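Local atomic coordinates of Alpha/beta fold hydrolase (PDB entry 6I8W), a protein that hydrolyses membrane phospholipids as a phospholipase A of Pseudomonas aeruginosa and acts as a virulence factor. Residues L66-F71 with E117-F122; A82-E87 with E295-Y300; N182-R187 with Q227-L232. One frame throughout, in Å; residues are numbered along the deposited sequence.

How the contacts relate
Contacts 1 and 2 lie on opposite faces of the central sheet: helix 112-125 packs on one side, helix 293-308 on the other. Contact 1, the deepest of the three, joins strand 64-68 to its helix through aliphatic groups and a phenyl edge. In contact 2 a loop meets helix 293-308; it is equally apolar and largely buried, though P84 is partly exposed, and it lies farther from the chain centre. The centres of contacts 1 and 2 are about 19 Å apart. Contact 3 belongs to the helical cap and is only partly buried, which suits its mixture of amide and aromatic chemistry. F71, ending segment 66-71, packs against helix 208-234, connecting contacts 1 and 3.

Contact 1. Residues L66-F71 with E117-F122; sequences LLIHGF and ERVANF
The forked end of L66 overlaps two residues one helical turn apart on helix 112-125. Its CD2 lies 3.6 Å from V119 CG1, while the other branch, CD1, comes to the edge of the F122 ring near its plane, 3.9 Å from CE2. Placing CG anti to the backbone N (chi1 175°) lets the fork straddle both neighbours. Two residues along, I68 meets the same valine tip to tip, with its CD1 4.0 Å from V119 CG1. One methyl of V119 is therefore shared between two strand residues whose side chains leave the same face of the sheet. No hydrogen bond joins the segments; strand and helix run nearly antiparallel, at 152°, and only apolar groups fill the interface. H69 ND1 donates to G70 O at 2.8 Å and its NE2 pairs with L96 N, so the imidazole is held at both nitrogens; G70 and F71 touch a bound myristic acid. Helix 112-125 links strand 90-94 to strand 131-136 and passes over strand 64-68, which lies between them in the sheet. This is the beta-alpha-beta crossover of the alpha/beta hydrolase fold, and the His-Gly pair after the strand is consistent with the family's oxyanion-hole loop.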
ATOM      1  N   LEU A  66       5.716  10.516  -2.614  1.00 27.57           N
ATOM      2  CA  LEU A  66       4.340  10.026  -2.667  1.00 25.84           C
ATOM      3  C   LEU A  66       4.344   8.504  -2.585  1.00 27.60           C
ATOM      4  O   LEU A  66       4.926   7.820  -3.439  1.00 31.46           O
ATOM      5  CB  LEU A  66       3.647  10.502  -3.957  1.00 27.29           C
ATOM      6  CG  LEU A  66       2.243   9.960  -4.213  1.00 29.96           C
ATOM      7  CD1 LEU A  66       1.309  10.316  -3.067  1.00 28.07           C
ATOM      8  CD2 LEU A  66       1.705  10.533  -5.531  1.00 33.60           C
ATOM      9  N   LEU A  67       3.674   7.977  -1.566  1.00 24.10           N
ATOM     10  CA  LEU A  67       3.725   6.554  -1.245  1.00 25.11           C
ATOM     11  C   LEU A  67       2.409   5.883  -1.599  1.00 28.62           C
ATOM     12  O   LEU A  67       1.340   6.358  -1.200  1.00 28.54           O
ATOM     13  CB  LEU A  67       4.038   6.349   0.252  1.00 24.97           C
ATOM     14  CG  LEU A  67       5.196   7.164   0.844  1.00 27.66           C
ATOM     15  CD1 LEU A  67       5.362   6.871   2.347  1.00 27.07           C
ATOM     16  CD2 LEU A  67       6.499   6.864   0.106  1.00 26.68           C
ATOM     17  N   ILE A  68       2.481   4.765  -2.317  1.00 25.71           N
ATOM     18  CA  ILE A  68       1.265   4.125  -2.833  1.00 24.07           C
ATOM     19  C   ILE A  68       1.168   2.675  -2.351  1.00 26.43           C
ATOM     20  O   ILE A  68       1.986   1.828  -2.719  1.00 30.29           O
ATOM     21  CB  ILE A  68       1.231   4.148  -4.380  1.00 29.40           C
ATOM     22  CG1 ILE A  68       1.555   5.554  -4.911  1.00 32.90           C
ATOM     23  CG2 ILE A  68      -0.125   3.642  -4.906  1.00 27.85           C
ATOM     24  CD1 ILE A  68       1.658   5.610  -6.442  1.00 37.96           C
ATOM     25  N   HIS A  69       0.150   2.394  -1.545  1.00 30.73           N
ATOM     26  CA  HIS A  69      -0.041   1.069  -0.962  1.00 27.74           C
ATOM     27  C   HIS A  69      -0.478   0.017  -2.004  1.00 34.72           C
ATOM     28  O   HIS A  69      -0.826   0.347  -3.149  1.00 30.70           O
ATOM     29  CB  HIS A  69      -1.094   1.164   0.142  1.00 24.71           C
ATOM     30  CG  HIS A  69      -2.451   1.503  -0.390  1.00 24.67           C
ATOM     31  ND1 HIS A  69      -3.253   0.566  -1.011  1.00 30.30           N
ATOM     32  CD2 HIS A  69      -3.123   2.679  -0.462  1.00 25.59           C
ATOM     33  CE1 HIS A  69      -4.375   1.141  -1.414  1.00 34.12           C
ATOM     34  NE2 HIS A  69      -4.325   2.426  -1.094  1.00 29.34           N
ATOM     35  N   GLY A  70      -0.518  -1.245  -1.583  1.00 33.02           N
ATOM     36  CA  GLY A  70      -0.882  -2.322  -2.479  1.00 34.24           C
ATOM     37  C   GLY A  70      -2.319  -2.793  -2.327  1.00 39.18           C
ATOM     38  O   GLY A  70      -3.132  -2.139  -1.683  1.00 32.80           O
ATOM     39  N   PHE A  71      -2.623  -3.930  -2.943  1.00 35.59           N
ATOM     40  CA  PHE A  71      -3.977  -4.464  -2.983  1.00 39.91           C
ATOM     41  C   PHE A  71      -4.513  -4.756  -1.580  1.00 39.75           C
ATOM     42  O   PHE A  71      -3.840  -5.386  -0.775  1.00 38.14           O
ATOM     43  CB  PHE A  71      -4.025  -5.741  -3.827  1.00 35.63           C
ATOM     44  CG  PHE A  71      -5.360  -6.428  -3.791  1.00 39.39           C
ATOM     45  CD1 PHE A  71      -6.403  -5.988  -4.592  1.00 36.39           C
ATOM     46  CD2 PHE A  71      -5.588  -7.489  -2.926  1.00 37.33           C
ATOM     47  CE1 PHE A  71      -7.645  -6.608  -4.556  1.00 37.62           C
ATOM     48  CE2 PHE A  71      -6.821  -8.111  -2.868  1.00 38.63           C
ATOM     49  CZ  PHE A  71      -7.858  -7.676  -3.690  1.00 40.72           C
ATOM     50  N   GLU A 117      -3.530   7.123 -13.589  1.00 38.58           N
ATOM     51  CA  GLU A 117      -3.998   8.449 -13.980  1.00 41.21           C
ATOM     52  C   GLU A 117      -4.661   9.196 -12.810  1.00 41.83           C
ATOM     53  O   GLU A 117      -4.498  10.406 -12.675  1.00 39.03           O
ATOM     54  CB  GLU A 117      -4.963   8.356 -15.162  1.00 42.52           C
ATOM     55  CG  GLU A 117      -4.278   7.889 -16.421  1.00 57.21           C
ATOM     56  CD  GLU A 117      -2.923   8.557 -16.615  1.00 68.15           C
ATOM     57  OE1 GLU A 117      -2.869   9.805 -16.686  1.00 75.06           O
ATOM     58  OE2 GLU A 117      -1.909   7.828 -16.675  1.00 63.27           O
ATOM     59  N   ARG A 118      -5.399   8.480 -11.967  1.00 41.84           N
ATOM     60  CA  ARG A 118      -5.981   9.097 -10.777  1.00 40.00           C
ATOM     61  C   ARG A 118      -4.881   9.632  -9.840  1.00 39.47           C
ATOM     62  O   ARG A 118      -5.033  10.698  -9.237  1.00 37.26           O
ATOM     63  CB  ARG A 118      -6.879   8.093 -10.027  1.00 37.07           C
ATOM     64  CG  ARG A 118      -8.123   7.608 -10.835  1.00 39.61           C
ATOM     65  CD  ARG A 118      -9.108   6.830  -9.943  1.00 38.33           C
ATOM     66  NE  ARG A 118     -10.294   6.398 -10.684  1.00 43.30           N
ATOM     67  CZ  ARG A 118     -10.595   5.130 -10.954  1.00 45.96           C
ATOM     68  NH1 ARG A 118      -9.790   4.157 -10.542  1.00 39.96           N
ATOM     69  NH2 ARG A 118     -11.704   4.835 -11.640  1.00 44.47           N
ATOM     70  N   VAL A 119      -3.783   8.892  -9.711  1.00 34.15           N
ATOM     71  CA  VAL A 119      -2.698   9.312  -8.823  1.00 35.16           C
ATOM     72  C   VAL A 119      -2.039  10.583  -9.366  1.00 34.04           C
ATOM     73  O   VAL A 119      -1.734  11.508  -8.610  1.00 35.43           O
ATOM     74  CB  VAL A 119      -1.631   8.216  -8.644  1.00 31.88           C
ATOM     75  CG1 VAL A 119      -0.463   8.750  -7.824  1.00 31.04           C
ATOM     76  CG2 VAL A 119      -2.220   6.987  -7.967  1.00 30.90           C
ATOM     77  N   ALA A 120      -1.844  10.641 -10.679  1.00 33.49           N
ATOM     78  CA  ALA A 120      -1.303  11.847 -11.300  1.00 37.32           C
ATOM     79  C   ALA A 120      -2.250  13.036 -11.115  1.00 39.71           C
ATOM     80  O   ALA A 120      -1.813  14.143 -10.811  1.00 40.29           O
ATOM     81  CB  ALA A 120      -1.035  11.615 -12.768  1.00 41.98           C
ATOM     82  N   ASN A 121      -3.547  12.809 -11.302  1.00 38.05           N
ATOM     83  CA  ASN A 121      -4.538  13.853 -11.063  1.00 36.62           C
ATOM     84  C   ASN A 121      -4.555  14.282  -9.584  1.00 38.37           C
ATOM     85  O   ASN A 121      -4.776  15.455  -9.269  1.00 34.17           O
ATOM     86  CB  ASN A 121      -5.942  13.377 -11.471  1.00 36.42           C
ATOM     87  CG  ASN A 121      -6.090  13.186 -12.974  1.00 50.89           C
ATOM     88  OD1 ASN A 121      -5.313  13.721 -13.757  1.00 48.94           O
ATOM     89  ND2 ASN A 121      -7.095  12.409 -13.378  1.00 52.56           N
ATOM     90  N   PHE A 122      -4.344  13.324  -8.690  1.00 32.01           N
ATOM     91  CA  PHE A 122      -4.249  13.610  -7.255  1.00 37.34           C
ATOM     92  C   PHE A 122      -3.036  14.498  -6.932  1.00 35.21           C
ATOM     93  O   PHE A 122      -3.139  15.442  -6.155  1.00 35.92           O
ATOM     94  CB  PHE A 122      -4.180  12.302  -6.450  1.00 31.71           C
ATOM     95  CG  PHE A 122      -3.742  12.482  -4.997  1.00 29.94           C
ATOM     96  CD1 PHE A 122      -4.650  12.859  -4.012  1.00 30.86           C
ATOM     97  CD2 PHE A 122      -2.428  12.241  -4.622  1.00 27.46           C
ATOM     98  CE1 PHE A 122      -4.241  13.001  -2.671  1.00 29.16           C
ATOM     99  CE2 PHE A 122      -2.013  12.391  -3.288  1.00 29.52           C
ATOM    100  CZ  PHE A 122      -2.915  12.770  -2.322  1.00 30.40           C
TER

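Contact 2. Residues A82-E87 with E295-Y300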
ATOM      1  N   ALA A  82       7.528   5.968   7.152  1.00 25.95           N
ATOM      2  CA  ALA A  82       7.516   7.405   6.892  1.00 26.86           C
ATOM      3  C   ALA A  82       8.130   8.197   8.043  1.00 29.37           C
ATOM      4  O   ALA A  82       8.605   9.310   7.855  1.00 29.50           O
ATOM      5  CB  ALA A  82       6.062   7.883   6.645  1.00 31.62           C
ATOM      6  N   ARG A  83       8.133   7.611   9.229  1.00 29.14           N
ATOM      7  CA  ARG A  83       8.608   8.303  10.419  0.52 30.15           C
ATOM      8  C   ARG A  83      10.009   8.931  10.236  1.00 37.79           C
ATOM      9  O   ARG A  83      10.193  10.118  10.503  1.00 34.73           O
ATOM     10  CB  ARG A  83       8.579   7.332  11.602  0.52 30.35           C
ATOM     11  CG  ARG A  83       9.107   7.880  12.907  0.52 38.75           C
ATOM     12  CD  ARG A  83       8.341   7.256  14.055  0.52 47.72           C
ATOM     13  NE  ARG A  83       9.128   7.083  15.281  0.52 51.40           N
ATOM     14  CZ  ARG A  83       9.484   8.065  16.101  0.52 52.31           C
ATOM     15  NH1 ARG A  83       9.151   9.321  15.823  0.52 50.69           N
ATOM     16  NH2 ARG A  83      10.183   7.795  17.202  0.52 53.91           N
ATOM     17  N   PRO A  84      11.008   8.148   9.759  1.00 31.69           N
ATOM     18  CA  PRO A  84      12.304   8.852   9.611  1.00 32.32           C
ATOM     19  C   PRO A  84      12.386   9.773   8.391  1.00 36.78           C
ATOM     20  O   PRO A  84      13.357  10.504   8.249  1.00 39.42           O
ATOM     21  CB  PRO A  84      13.321   7.709   9.475  1.00 32.49           C
ATOM     22  CG  PRO A  84      12.527   6.588   8.897  1.00 31.18           C
ATOM     23  CD  PRO A  84      11.159   6.694   9.541  1.00 32.14           C
ATOM     24  N   LEU A  85      11.386   9.723   7.518  1.00 31.83           N
ATOM     25  CA  LEU A  85      11.392  10.496   6.282  1.00 28.97           C
ATOM     26  C   LEU A  85      10.794  11.896   6.407  1.00 32.39           C
ATOM     27  O   LEU A  85      11.144  12.784   5.633  1.00 35.14           O
ATOM     28  CB  LEU A  85      10.620   9.731   5.181  1.00 24.40           C
ATOM     29  CG  LEU A  85      11.178   8.337   4.911  1.00 32.49           C
ATOM     30  CD1 LEU A  85      10.353   7.617   3.843  1.00 29.36           C
ATOM     31  CD2 LEU A  85      12.626   8.488   4.480  1.00 32.11           C
ATOM     32  N   THR A  86       9.873  12.099   7.352  1.00 30.39           N
ATOM     33  CA  THR A  86       9.173  13.378   7.420  1.00 31.02           C
ATOM     34  C   THR A  86      10.058  14.519   7.935  1.00 36.39           C
ATOM     35  O   THR A  86       9.702  15.685   7.790  1.00 35.66           O
ATOM     36  CB  THR A  86       7.913  13.297   8.312  1.00 34.54           C
ATOM     37  OG1 THR A  86       8.251  12.705   9.568  1.00 34.90           O
ATOM     38  CG2 THR A  86       6.842  12.445   7.652  1.00 28.03           C
ATOM     39  N   GLU A  87      11.222  14.193   8.485  1.00 36.41           N
ATOM     40  CA  GLU A  87      12.174  15.227   8.911  1.00 46.45           C
ATOM     41  C   GLU A  87      12.750  15.966   7.711  1.00 44.89           C
ATOM     42  O   GLU A  87      12.956  17.172   7.762  1.00 50.12           O
ATOM     43  CB  GLU A  87      13.321  14.623   9.730  1.00 47.95           C
ATOM     44  N   GLU A 295      14.658  -0.128   8.692  1.00 31.40           N
ATOM     45  CA  GLU A 295      15.656  -0.705   7.806  1.00 30.44           C
ATOM     46  C   GLU A 295      15.338  -0.414   6.326  1.00 30.08           C
ATOM     47  O   GLU A 295      16.208  -0.017   5.552  1.00 28.72           O
ATOM     48  CB  GLU A 295      15.754  -2.198   8.062  1.00 34.69           C
ATOM     49  CG  GLU A 295      16.645  -2.942   7.116  1.00 37.21           C
ATOM     50  CD  GLU A 295      16.803  -4.384   7.535  1.00 46.62           C
ATOM     51  OE1 GLU A 295      16.373  -4.715   8.665  1.00 37.16           O
ATOM     52  OE2 GLU A 295      17.323  -5.187   6.725  1.00 34.26           O
ATOM     53  N   THR A 296      14.088  -0.612   5.935  1.00 27.97           N
ATOM     54  CA  THR A 296      13.668  -0.333   4.576  1.00 27.92           C
ATOM     55  C   THR A 296      13.800   1.163   4.257  1.00 26.79           C
ATOM     56  O   THR A 296      14.248   1.535   3.181  1.00 27.45           O
ATOM     57  CB  THR A 296      12.187  -0.784   4.331  1.00 27.17           C
ATOM     58  OG1 THR A 296      12.031  -2.166   4.690  1.00 29.51           O
ATOM     59  CG2 THR A 296      11.813  -0.615   2.856  1.00 24.60           C
ATOM     60  N   ALA A 297      13.414   2.012   5.202  1.00 24.49           N
ATOM     61  CA  ALA A 297      13.515   3.471   5.033  1.00 25.64           C
ATOM     62  C   ALA A 297      14.959   3.919   4.892  1.00 25.38           C
ATOM     63  O   ALA A 297      15.253   4.897   4.215  1.00 26.08           O
ATOM     64  CB  ALA A 297      12.860   4.202   6.212  1.00 28.06           C
ATOM     65  N   GLN A 298      15.857   3.231   5.585  1.00 25.91           N
ATOM     66  CA  GLN A 298      17.276   3.576   5.520  0.53 27.20           C
ATOM     67  C   GLN A 298      17.857   3.243   4.141  1.00 27.45           C
ATOM     68  O   GLN A 298      18.637   4.014   3.597  1.00 28.55           O
ATOM     69  CB  GLN A 298      18.071   2.848   6.612  0.53 28.14           C
ATOM     70  CG  GLN A 298      17.989   3.493   7.988  0.53 31.91           C
ATOM     71  CD  GLN A 298      18.773   2.718   9.023  0.53 40.35           C
ATOM     72  OE1 GLN A 298      19.934   3.028   9.295  0.53 37.57           O
ATOM     73  NE2 GLN A 298      18.152   1.690   9.595  0.53 42.22           N
ATOM     74  N   HIS A 299      17.490   2.080   3.590  1.00 26.85           N
ATOM     75  CA  HIS A 299      17.895   1.730   2.217  1.00 29.33           C
ATOM     76  C   HIS A 299      17.347   2.765   1.230  1.00 26.89           C
ATOM     77  O   HIS A 299      18.038   3.215   0.312  1.00 28.98           O
ATOM     78  CB  HIS A 299      17.392   0.332   1.816  1.00 27.17           C
ATOM     79  CG  HIS A 299      18.216  -0.802   2.345  1.00 28.35           C
ATOM     80  ND1 HIS A 299      19.564  -0.937   2.090  1.00 30.34           N
ATOM     81  CD2 HIS A 299      17.860  -1.893   3.068  1.00 31.48           C
ATOM     82  CE1 HIS A 299      20.012  -2.044   2.656  1.00 31.33           C
ATOM     83  NE2 HIS A 299      18.994  -2.649   3.247  1.00 30.82           N
ATOM     84  N   TYR A 300      16.091   3.138   1.424  1.00 25.66           N
ATOM     85  CA  TYR A 300      15.440   4.130   0.564  1.00 25.46           C
ATOM     86  C   TYR A 300      16.110   5.510   0.689  1.00 27.89           C
ATOM     87  O   TYR A 300      16.363   6.159  -0.322  1.00 28.37           O
ATOM     88  CB  TYR A 300      13.958   4.232   0.908  1.00 24.74           C
ATOM     89  CG  TYR A 300      13.149   5.129   0.000  1.00 26.53           C
ATOM     90  CD1 TYR A 300      13.333   5.106  -1.381  1.00 27.95           C
ATOM     91  CD2 TYR A 300      12.173   5.975   0.520  1.00 31.83           C
ATOM     92  CE1 TYR A 300      12.570   5.924  -2.224  1.00 29.01           C
ATOM     93  CE2 TYR A 300      11.402   6.790  -0.311  1.00 35.22           C
ATOM     94  CZ  TYR A 300      11.610   6.752  -1.681  1.00 35.14           C
ATOM     95  OH  TYR A 300      10.858   7.554  -2.506  1.00 34.70           O
TER
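L85 leaves its loop with CB directed at helix 293-308, where it meets A297 and Y300. Neither CB nor CG has a close partner there; CG, anti to the carbonyl carbon (chi1 -57°), carries the branch point farther across. The two methyls then divide the work. L85 CD1 arrives at the edge of the Y300 ring, near its plane and 4.1 Å from Y300 CD2, the two side chains crossing at about a right angle. L85 CD2 turns to the helix backbone and ends a loose 4.5 Å from A297 O. Beside the leucine, P84 makes a closer contact: its ring carbon CG sits 3.6 Å from A297 CB. Proline thus meets the alanine methyl, and leucine the tyrosine one turn later. There is no hydrogen bond across the interface. Within the loop, L85 N donates to A82 O at 2.8 Å, holding the turn that presents both side chains. The loop runs from helix 79-82, whose F81 also touches A297, to strand 90-94, whose V91 packs on L85. Helix 293-308 in turn rests on the sheet, with Y300 touching L251 of strand 250-255 and H299 reaching V279 and M281 of strand 276-281.

Contact 3. Residues N182-R187 with Q227-L232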
ATOM      1  N   ASN A 182      -7.001 -17.511  -2.789  1.00 58.23           N
ATOM      2  CA  ASN A 182      -6.411 -16.182  -2.769  1.00 51.45           C
ATOM      3  C   ASN A 182      -6.348 -15.698  -1.329  1.00 49.25           C
ATOM      4  O   ASN A 182      -7.352 -15.251  -0.774  1.00 49.78           O
ATOM      5  CB  ASN A 182      -7.212 -15.212  -3.653  1.00 53.72           C
ATOM      6  CG  ASN A 182      -6.550 -13.837  -3.766  1.00 47.82           C
ATOM      7  OD1 ASN A 182      -5.508 -13.582  -3.159  1.00 46.48           O
ATOM      8  ND2 ASN A 182      -7.152 -12.952  -4.560  1.00 49.61           N
ATOM      9  N   PRO A 183      -5.166 -15.816  -0.705  1.00 48.02           N
ATOM     10  CA  PRO A 183      -4.994 -15.369   0.677  1.00 53.52           C
ATOM     11  C   PRO A 183      -5.218 -13.865   0.834  1.00 52.98           C
ATOM     12  O   PRO A 183      -5.446 -13.413   1.954  1.00 55.22           O
ATOM     13  CB  PRO A 183      -3.539 -15.744   0.992  1.00 51.25           C
ATOM     14  CG  PRO A 183      -3.213 -16.833   0.024  1.00 49.99           C
ATOM     15  CD  PRO A 183      -3.966 -16.494  -1.220  1.00 47.91           C
ATOM     16  N   LEU A 184      -5.164 -13.110  -0.262  1.00 44.58           N
ATOM     17  CA  LEU A 184      -5.275 -11.652  -0.169  1.00 45.61           C
ATOM     18  C   LEU A 184      -6.721 -11.202  -0.002  1.00 48.47           C
ATOM     19  O   LEU A 184      -6.980 -10.050   0.334  1.00 46.38           O
ATOM     20  CB  LEU A 184      -4.657 -10.973  -1.394  1.00 42.09           C
ATOM     21  CG  LEU A 184      -3.182 -11.289  -1.700  1.00 41.08           C
ATOM     22  CD1 LEU A 184      -2.677 -10.446  -2.869  1.00 46.34           C
ATOM     23  CD2 LEU A 184      -2.295 -11.096  -0.484  1.00 40.72           C
ATOM     24  N   VAL A 185      -7.663 -12.112  -0.240  1.00 46.48           N
ATOM     25  CA  VAL A 185      -9.073 -11.822  -0.039  1.00 48.14           C
ATOM     26  C   VAL A 185      -9.555 -12.619   1.170  1.00 50.64           C
ATOM     27  O   VAL A 185      -9.627 -13.841   1.132  1.00 55.04           O
ATOM     28  CB  VAL A 185      -9.927 -12.177  -1.279  1.00 49.99           C
ATOM     29  CG1 VAL A 185     -11.388 -11.942  -0.978  1.00 52.10           C
ATOM     30  CG2 VAL A 185      -9.502 -11.337  -2.480  1.00 48.84           C
ATOM     31  N   VAL A 186      -9.871 -11.911   2.246  1.00 50.75           N
ATOM     32  CA  VAL A 186     -10.174 -12.526   3.532  1.00 50.56           C
ATOM     33  C   VAL A 186     -11.681 -12.744   3.684  1.00 55.75           C
ATOM     34  O   VAL A 186     -12.417 -11.805   3.992  1.00 56.56           O
ATOM     35  CB  VAL A 186      -9.636 -11.652   4.685  1.00 49.01           C
ATOM     36  CG1 VAL A 186      -9.872 -12.313   6.020  1.00 51.62           C
ATOM     37  CG2 VAL A 186      -8.147 -11.379   4.481  1.00 47.19           C
ATOM     38  N   ARG A 187     -12.131 -13.981   3.462  1.00 55.49           N
ATOM     39  CA  ARG A 187     -13.562 -14.312   3.469  1.00 60.79           C
ATOM     40  C   ARG A 187     -14.116 -14.566   4.871  1.00 67.03           C
ATOM     41  O   ARG A 187     -15.273 -14.247   5.168  1.00 63.28           O
ATOM     42  CB  ARG A 187     -13.826 -15.551   2.607  1.00 66.66           C
ATOM     43  CG  ARG A 187     -13.279 -15.467   1.198  1.00 73.12           C
ATOM     44  CD  ARG A 187     -14.106 -14.544   0.343  1.00 76.09           C
ATOM     45  NE  ARG A 187     -13.770 -14.667  -1.071  1.00 76.33           N
ATOM     46  CZ  ARG A 187     -14.479 -14.113  -2.051  1.00 76.64           C
ATOM     47  NH1 ARG A 187     -15.566 -13.402  -1.765  1.00 73.59           N
ATOM     48  NH2 ARG A 187     -14.105 -14.271  -3.315  1.00 75.03           N
ATOM     49  N   GLN A 227     -13.777  -8.360  -6.342  1.00 52.94           N
ATOM     50  CA  GLN A 227     -14.179  -7.794  -7.632  1.00 54.46           C
ATOM     51  C   GLN A 227     -13.036  -6.972  -8.241  1.00 45.17           C
ATOM     52  O   GLN A 227     -12.729  -7.084  -9.428  1.00 45.11           O
ATOM     53  CB  GLN A 227     -15.437  -6.937  -7.455  1.00 60.77           C
ATOM     54  CG  GLN A 227     -15.605  -5.804  -8.455  1.00 71.65           C
ATOM     55  CD  GLN A 227     -16.899  -5.026  -8.228  1.00 91.05           C
ATOM     56  OE1 GLN A 227     -17.066  -3.910  -8.730  1.00 98.88           O
ATOM     57  NE2 GLN A 227     -17.818  -5.612  -7.460  1.00 90.83           N
ATOM     58  N   ILE A 228     -12.391  -6.159  -7.418  1.00 42.78           N
ATOM     59  CA  ILE A 228     -11.225  -5.419  -7.877  1.00 48.97           C
ATOM     60  C   ILE A 228     -10.117  -6.379  -8.312  1.00 44.31           C
ATOM     61  O   ILE A 228      -9.488  -6.171  -9.348  1.00 46.11           O
ATOM     62  CB  ILE A 228     -10.684  -4.466  -6.797  1.00 41.96           C
ATOM     63  CG1 ILE A 228     -11.650  -3.299  -6.582  1.00 43.01           C
ATOM     64  CG2 ILE A 228      -9.314  -3.908  -7.205  1.00 38.08           C
ATOM     65  CD1 ILE A 228     -11.178  -2.328  -5.505  1.00 42.21           C
ATOM     66  N   PHE A 229      -9.889  -7.435  -7.533  1.00 41.51           N
ATOM     67  CA  PHE A 229      -8.831  -8.391  -7.864  1.00 42.57           C
ATOM     68  C   PHE A 229      -9.095  -9.022  -9.231  1.00 47.86           C
ATOM     69  O   PHE A 229      -8.165  -9.271 -10.002  1.00 51.33           O
ATOM     70  CB  PHE A 229      -8.704  -9.484  -6.797  1.00 44.11           C
ATOM     71  CG  PHE A 229      -7.415 -10.271  -6.891  1.00 44.92           C
ATOM     72  CD1 PHE A 229      -6.282  -9.848  -6.219  1.00 42.46           C
ATOM     73  CD2 PHE A 229      -7.335 -11.414  -7.675  1.00 52.12           C
ATOM     74  CE1 PHE A 229      -5.090 -10.560  -6.315  1.00 48.12           C
ATOM     75  CE2 PHE A 229      -6.155 -12.129  -7.778  1.00 46.12           C
ATOM     76  CZ  PHE A 229      -5.027 -11.703  -7.100  1.00 44.76           C
ATOM     77  N   GLU A 230     -10.366  -9.256  -9.540  1.00 45.01           N
ATOM     78  CA  GLU A 230     -10.730  -9.828 -10.834  1.00 48.37           C
ATOM     79  C   GLU A 230     -10.422  -8.858 -11.975  1.00 47.61           C
ATOM     80  O   GLU A 230      -9.970  -9.270 -13.044  1.00 47.53           O
ATOM     81  CB  GLU A 230     -12.205 -10.231 -10.851  1.00 60.86           C
ATOM     82  CG  GLU A 230     -12.400 -11.726 -10.761  1.00 76.36           C
ATOM     83  CD  GLU A 230     -11.630 -12.470 -11.838  1.00 86.41           C
ATOM     84  OE1 GLU A 230     -11.965 -12.311 -13.032  1.00 92.49           O
ATOM     85  OE2 GLU A 230     -10.681 -13.205 -11.488  1.00 90.49           O
ATOM     86  N   GLN A 231     -10.658  -7.570 -11.746  1.00 50.22           N
ATOM     87  CA  GLN A 231     -10.254  -6.549 -12.709  1.00 53.19           C
ATOM     88  C   GLN A 231      -8.734  -6.514 -12.895  1.00 52.97           C
ATOM     89  O   GLN A 231      -8.244  -6.325 -14.002  1.00 53.40           O
ATOM     90  CB  GLN A 231     -10.748  -5.172 -12.277  1.00 49.64           C
ATOM     91  CG  GLN A 231     -12.254  -4.987 -12.367  1.00 52.81           C
ATOM     92  CD  GLN A 231     -12.633  -3.529 -12.264  1.00 57.44           C
ATOM     93  OE1 GLN A 231     -11.869  -2.657 -12.674  1.00 54.10           O
ATOM     94  NE2 GLN A 231     -13.803  -3.252 -11.701  1.00 60.30           N
ATOM     95  N   LEU A 232      -7.984  -6.688 -11.811  1.00 44.80           N
ATOM     96  CA  LEU A 232      -6.529  -6.663 -11.916  1.00 47.11           C
ATOM     97  C   LEU A 232      -6.060  -7.840 -12.775  1.00 53.04           C
ATOM     98  O   LEU A 232      -5.063  -7.740 -13.495  1.00 51.15           O
ATOM     99  CB  LEU A 232      -5.871  -6.698 -10.531  1.00 40.83           C
ATOM    100  CG  LEU A 232      -6.083  -5.486  -9.611  1.00 44.45           C
ATOM    101  CD1 LEU A 232      -5.491  -5.741  -8.238  1.00 42.36           C
ATOM    102  CD2 LEU A 232      -5.473  -4.229 -10.226  1.00 39.87           C
TER
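A type I beta turn from N182 to V185, closed by V185 N on N182 O at 3.2 Å, faces helix 208-234 at F229. The amide of N182 serves both the turn and the helix, and CG held anti to the backbone N (chi1 -175°) sends it toward F229. Its OD1 accepts from L184 N at 3.0 Å, forming an Asx turn; the donor stands 49° out of the carbonyl plane, so the bond does not follow a lone pair, and the N-H...O angle is 148°. The other end of the amide is turned to the aromatic ring: N182 ND2 sits 3.3 Å above the plane of F229, over its centre, and nearly equidistant from all six ring carbons. The amide is tilted against the ring, their planes 55° apart, so that one N-H leans obliquely toward the face, an amino-aromatic contact. The bond through OD1 should limit rotation of the amide, consistent with ND2 staying over the ring. L184 adds an apolar contact, its CD1 4.2 Å from F229 CE1, approaching the ring obliquely.

F229 also meets F71 edge-to-face, bringing the cap to the loop that follows strand 64-68. The side chain of L184 comes within about 4 Å of a bound myristic acid, near the probable Ser-His-Asp triad. Helices 172-177, 191-199 and 208-234, inserted between strands 154-160 and 250-255, form the helical cap, or lid, that many alpha/beta hydrolases carry over the active-site pocket.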